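Local coordinates for CPXV203 protein (Cowpox virus, PDB 4HKJ) that probably binds MHC class I molecules and holds them back in the endoplasmic reticulum, helping the virus to evade T cells, at residues Lys73-Gly78 with Lys179-Cys184; Met21-Lys26 with Ser82-Ser87. All blocks are in the same frame, centred on the assembly; numbering follows the deposited sequence.

Interaction 1: Lys73-Gly78 with Lys179-Cys184; sequences KQTHFG and KYLKTC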
# COMPACT_ATOMS: atom_id res chain seq x y z
N LYS D 73 -2.48 8.71 19.53
CA LYS D 73 -2.33 9.95 18.77
C LYS D 73 -3.27 9.97 17.57
O LYS D 73 -3.60 8.92 17.01
CB LYS D 73 -0.89 10.12 18.29
CG LYS D 73 0.14 10.20 19.41
CD LYS D 73 1.55 10.30 18.86
CE LYS D 73 2.57 10.34 19.98
NZ LYS D 73 3.96 10.48 19.47
N GLN D 74 -3.71 11.16 17.18
CA GLN D 74 -4.60 11.32 16.03
C GLN D 74 -4.24 12.54 15.19
O GLN D 74 -3.67 13.50 15.69
CB GLN D 74 -6.06 11.42 16.48
CG GLN D 74 -6.63 10.13 17.06
CD GLN D 74 -8.12 10.25 17.36
OE1 GLN D 74 -8.67 9.44 18.11
NE2 GLN D 74 -8.76 11.25 16.78
N THR D 75 -4.58 12.48 13.91
CA THR D 75 -4.41 13.61 13.01
C THR D 75 -5.46 13.55 11.91
O THR D 75 -6.17 12.56 11.77
CB THR D 75 -3.01 13.62 12.37
OG1 THR D 75 -2.86 14.79 11.56
CG2 THR D 75 -2.80 12.39 11.51
N HIS D 76 -5.56 14.62 11.13
CA HIS D 76 -6.56 14.69 10.07
C HIS D 76 -6.02 15.35 8.81
O HIS D 76 -5.26 16.32 8.89
CB HIS D 76 -7.81 15.43 10.56
CG HIS D 76 -8.90 15.51 9.54
ND1 HIS D 76 -9.83 14.50 9.37
CD2 HIS D 76 -9.22 16.47 8.65
CE1 HIS D 76 -10.67 14.84 8.41
NE2 HIS D 76 -10.32 16.03 7.95
N PHE D 77 -6.42 14.83 7.66
CA PHE D 77 -6.03 15.40 6.37
C PHE D 77 -7.22 15.47 5.44
O PHE D 77 -8.01 14.53 5.34
CB PHE D 77 -4.91 14.57 5.74
CG PHE D 77 -3.60 14.64 6.47
CD1 PHE D 77 -3.01 15.86 6.73
CD2 PHE D 77 -2.97 13.49 6.89
CE1 PHE D 77 -1.81 15.94 7.41
CE2 PHE D 77 -1.77 13.55 7.57
CZ PHE D 77 -1.19 14.78 7.83
N GLY D 78 -7.35 16.60 4.74
CA GLY D 78 -8.45 16.79 3.82
C GLY D 78 -9.80 16.82 4.52
O GLY D 78 -9.94 17.42 5.58
N LYS D 179 3.99 14.29 11.16
CA LYS D 179 4.33 15.66 11.54
C LYS D 179 3.15 16.35 12.23
O LYS D 179 3.34 17.10 13.18
CB LYS D 179 4.77 16.46 10.31
CG LYS D 179 5.38 17.81 10.65
CD LYS D 179 5.66 18.63 9.39
CE LYS D 179 6.73 17.99 8.52
NZ LYS D 179 7.00 18.79 7.29
N TYR D 180 1.94 16.07 11.75
CA TYR D 180 0.74 16.73 12.26
C TYR D 180 0.01 15.93 13.33
O TYR D 180 -1.12 16.25 13.70
CB TYR D 180 -0.22 17.05 11.12
CG TYR D 180 0.31 18.05 10.12
CD1 TYR D 180 1.05 17.64 9.02
CD2 TYR D 180 0.07 19.41 10.29
CE1 TYR D 180 1.53 18.56 8.11
CE2 TYR D 180 0.56 20.33 9.38
CZ TYR D 180 1.28 19.90 8.29
OH TYR D 180 1.77 20.82 7.39
N LEU D 181 0.65 14.88 13.83
CA LEU D 181 0.06 14.06 14.89
C LEU D 181 -0.08 14.84 16.19
O LEU D 181 0.79 15.64 16.54
CB LEU D 181 0.88 12.79 15.13
CG LEU D 181 0.67 11.61 14.18
CD1 LEU D 181 1.64 10.50 14.51
CD2 LEU D 181 -0.77 11.11 14.27
N LYS D 182 -1.18 14.61 16.90
CA LYS D 182 -1.40 15.24 18.20
C LYS D 182 -1.76 14.20 19.25
O LYS D 182 -2.66 13.39 19.05
CB LYS D 182 -2.51 16.30 18.10
CG LYS D 182 -2.16 17.48 17.22
CD LYS D 182 -0.90 18.17 17.72
CE LYS D 182 -0.46 19.27 16.76
NZ LYS D 182 0.79 19.93 17.22
N THR D 183 -1.05 14.24 20.37
CA THR D 183 -1.28 13.29 21.46
C THR D 183 -2.65 13.52 22.10
O THR D 183 -2.97 14.63 22.51
CB THR D 183 -0.18 13.38 22.53
OG1 THR D 183 1.10 13.21 21.92
CG2 THR D 183 -0.38 12.31 23.59
N CYS D 184 -3.44 12.45 22.18
CA CYS D 184 -4.78 12.54 22.77
C CYS D 184 -4.70 12.75 24.28
O CYS D 184 -3.86 12.16 24.96
CB CYS D 184 -5.58 11.28 22.44
SG CYS D 184 -5.87 11.04 20.67
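Gln74 and Lys182 pair their backbones where the short strand 182-183 adds itself to strand 71-77 and forms, within this chain, an outer edge of a five-stranded antiparallel sheet. Two hydrogen bonds make the join. Gln74 N donates to Lys182 O at 3.1 Å and 168°, and Lys182 N returns a bond to Gln74 O at 3.0 Å. Lys73 and Thr183 form the adjoining non-hydrogen-bonded pair. Here Lys73 CA also comes 3.5 Å from Lys182 O in a CA-H...O contact.

Side chains extend the contact on both faces of the sheet. On the face of Lys73 and Thr183, the extended lysine chain crosses the threonine side chain at a slant, with Lys73 CE 3.8 Å from Thr183 OG1. On the face of Gln74 and Lys182, Gln74 CG lies 3.8 Å from Cys184 SG. That sulfur is in a disulfide with Cys35. The amide of Gln74 is held by Thr48, which bonds to OE1.

Beyond the ladder, residues 179-181 are not strand, and side chains take over. The hydroxyl of Thr75 is turned trans to the backbone N (chi1 -177°) and makes a weak hydrogen bond to Tyr180 O at 3.1 Å. Its CG2 meets Leu181 CD2 at 3.7 Å. The Phe77 ring presents its edge to Tyr180, with Tyr180 CD1 3.7 Å from Phe77 CE1 and near the phenylalanine plane. The planes are nearly perpendicular (87°), but the tyrosine meets that edge with CD1, at one side of its own ring.

Thr75, Phe77 and Tyr180 also pack on the chain of another protein, so this end of the contact borders an interface of the assembly. This is a two-residue antiparallel edge strand paired with its neighbour, its end tied to a loop by Cys35-Cys184, in a vCCI-clan poxvirus T4 protein.

Interaction 2: Met21-Lys26 with Ser82-Ser87; sequences MCIQAK and SYIEFS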
# COMPACT_ATOMS: atom_id res chain seq x y z
N MSE D 21 -3.84 3.16 11.86
CA MSE D 21 -5.16 2.88 11.31
C MSE D 21 -5.72 4.09 10.57
O MSE D 21 -5.95 5.14 11.17
CB MSE D 21 -6.12 2.43 12.41
CG MSE D 21 -7.52 2.12 11.92
SE MSE D 21 -8.65 1.37 13.32
CE MSE D 21 -7.55 -0.17 13.80
N CYS D 22 -5.95 3.94 9.27
CA CYS D 22 -6.49 5.02 8.46
C CYS D 22 -7.97 4.80 8.17
O CYS D 22 -8.36 3.78 7.61
CB CYS D 22 -5.71 5.14 7.14
SG CYS D 22 -6.20 6.55 6.11
N ILE D 23 -8.79 5.77 8.58
CA ILE D 23 -10.23 5.68 8.37
C ILE D 23 -10.69 6.75 7.39
O ILE D 23 -10.45 7.94 7.60
CB ILE D 23 -10.99 5.86 9.70
CG1 ILE D 23 -10.33 5.05 10.82
CG2 ILE D 23 -12.45 5.45 9.53
CD1 ILE D 23 -10.96 5.26 12.18
N GLN D 24 -11.36 6.33 6.32
CA GLN D 24 -11.88 7.27 5.34
C GLN D 24 -13.40 7.41 5.46
O GLN D 24 -14.12 6.42 5.52
CB GLN D 24 -11.50 6.84 3.91
CG GLN D 24 -11.96 7.81 2.83
CD GLN D 24 -11.51 7.39 1.44
OE1 GLN D 24 -11.52 6.21 1.10
NE2 GLN D 24 -11.11 8.36 0.63
N ALA D 25 -13.86 8.66 5.51
CA ALA D 25 -15.28 8.95 5.70
C ALA D 25 -16.09 8.62 4.45
O ALA D 25 -15.59 8.69 3.33
CB ALA D 25 -15.47 10.41 6.08
N LYS D 26 -17.35 8.25 4.66
CA LYS D 26 -18.25 7.94 3.56
C LYS D 26 -19.52 8.78 3.65
O LYS D 26 -20.14 8.88 4.71
CB LYS D 26 -18.61 6.45 3.56
CG LYS D 26 -19.62 6.05 2.50
CD LYS D 26 -19.90 4.56 2.53
CE LYS D 26 -20.83 4.15 1.41
NZ LYS D 26 -21.04 2.67 1.37
N SER D 82 -8.94 10.19 8.33
CA SER D 82 -8.69 10.32 9.76
C SER D 82 -7.76 9.20 10.22
O SER D 82 -8.08 8.02 10.07
CB SER D 82 -9.99 10.28 10.55
OG SER D 82 -10.86 11.33 10.14
N TYR D 83 -6.62 9.58 10.79
CA TYR D 83 -5.59 8.61 11.17
C TYR D 83 -5.42 8.51 12.69
O TYR D 83 -5.45 9.52 13.39
CB TYR D 83 -4.26 8.96 10.51
CG TYR D 83 -3.11 8.07 10.92
CD1 TYR D 83 -2.97 6.79 10.40
CD2 TYR D 83 -2.15 8.52 11.82
CE1 TYR D 83 -1.91 5.98 10.77
CE2 TYR D 83 -1.09 7.71 12.20
CZ TYR D 83 -0.98 6.44 11.67
OH TYR D 83 0.07 5.64 12.04
N ILE D 84 -5.23 7.29 13.18
CA ILE D 84 -5.03 7.05 14.61
C ILE D 84 -3.80 6.18 14.83
O ILE D 84 -3.60 5.19 14.13
CB ILE D 84 -6.26 6.36 15.25
CG1 ILE D 84 -7.54 7.15 14.94
CG2 ILE D 84 -6.07 6.21 16.75
CD1 ILE D 84 -8.79 6.54 15.55
N GLU D 85 -2.98 6.54 15.82
CA GLU D 85 -1.77 5.79 16.11
C GLU D 85 -1.69 5.35 17.56
O GLU D 85 -1.53 6.18 18.46
CB GLU D 85 -0.52 6.61 15.75
CG GLU D 85 0.79 5.87 15.96
CD GLU D 85 2.00 6.76 15.76
OE1 GLU D 85 2.15 7.74 16.52
OE2 GLU D 85 2.79 6.49 14.84
N PHE D 86 -1.79 4.05 17.79
CA PHE D 86 -1.63 3.49 19.13
C PHE D 86 -0.17 3.08 19.35
O PHE D 86 0.41 2.38 18.52
CB PHE D 86 -2.55 2.28 19.31
CG PHE D 86 -4.01 2.60 19.12
CD1 PHE D 86 -4.77 3.10 20.16
CD2 PHE D 86 -4.62 2.39 17.89
CE1 PHE D 86 -6.11 3.40 19.98
CE2 PHE D 86 -5.96 2.68 17.71
CZ PHE D 86 -6.71 3.18 18.75
N SER D 87 0.41 3.54 20.45
CA SER D 87 1.85 3.35 20.67
C SER D 87 2.20 2.78 22.04
O SER D 87 1.39 2.81 22.97
CB SER D 87 2.58 4.68 20.46
OG SER D 87 2.21 5.28 19.23
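Met21 pairs with Ile84 and Ile23 with Ser82 in an antiparallel beta ladder inside the five-stranded sheet. Both are hydrogen-bonded pairs, with Cys22 and Tyr83 as the non-hydrogen-bonded pair between them. Ile23 N gives to Ser82 O at 2.8 Å and 167°. Ser82 N returns a bond to Ile23 O, and Ile84 N bonds to Met21 O at 3.0 Å. The bond from Met21 N to Ile84 O is weak, bent to 134°.

On the face of Met21, Ile23, Ser82 and Ile84, the contact is apolar between Ile23 CD1 and Ile84 CD1, 4.2 Å apart. Met21 is present as selenomethionine. Tyr83 is on the other face. With chi1 at 176° its ring points away from its own N and reaches the Met21 backbone, CD1 of Tyr83 lying 3.5 Å from Met21 O.

Farther out, Ile23 and Ser82 rest on Tyr53 of strand 53-59, in the second sheet. On the opposite face, Arg177 makes a cation-pi contact with Tyr83, and Cys22 is disulfide-bonded to Cys169. Back on the face of Ile23, Ser82 OG makes two weak hydrogen bonds, to His76 ND1 and to Asn51 O.

In the fold
From the N terminus, the chain enters interaction 2 at 21-26. It runs through 73-78, the first half of interaction 1, before 82-87 closes a loop of 55 residues. Only much later does 179-184 return to 73-78 and close interaction 1, spanning 100 residues. The two contacts therefore cross rather than nest. Strands 71-77 and 81-88 follow each other in the chain and are neighbours in the sheet, which joins the contacts directly: Lys73 O and Glu85 N probably share a hydrogen bond, as do Thr75 N and Tyr83 O. Together they tie an early strand, two strands adjacent in chain and sheet, and a late edge strand into one sheet.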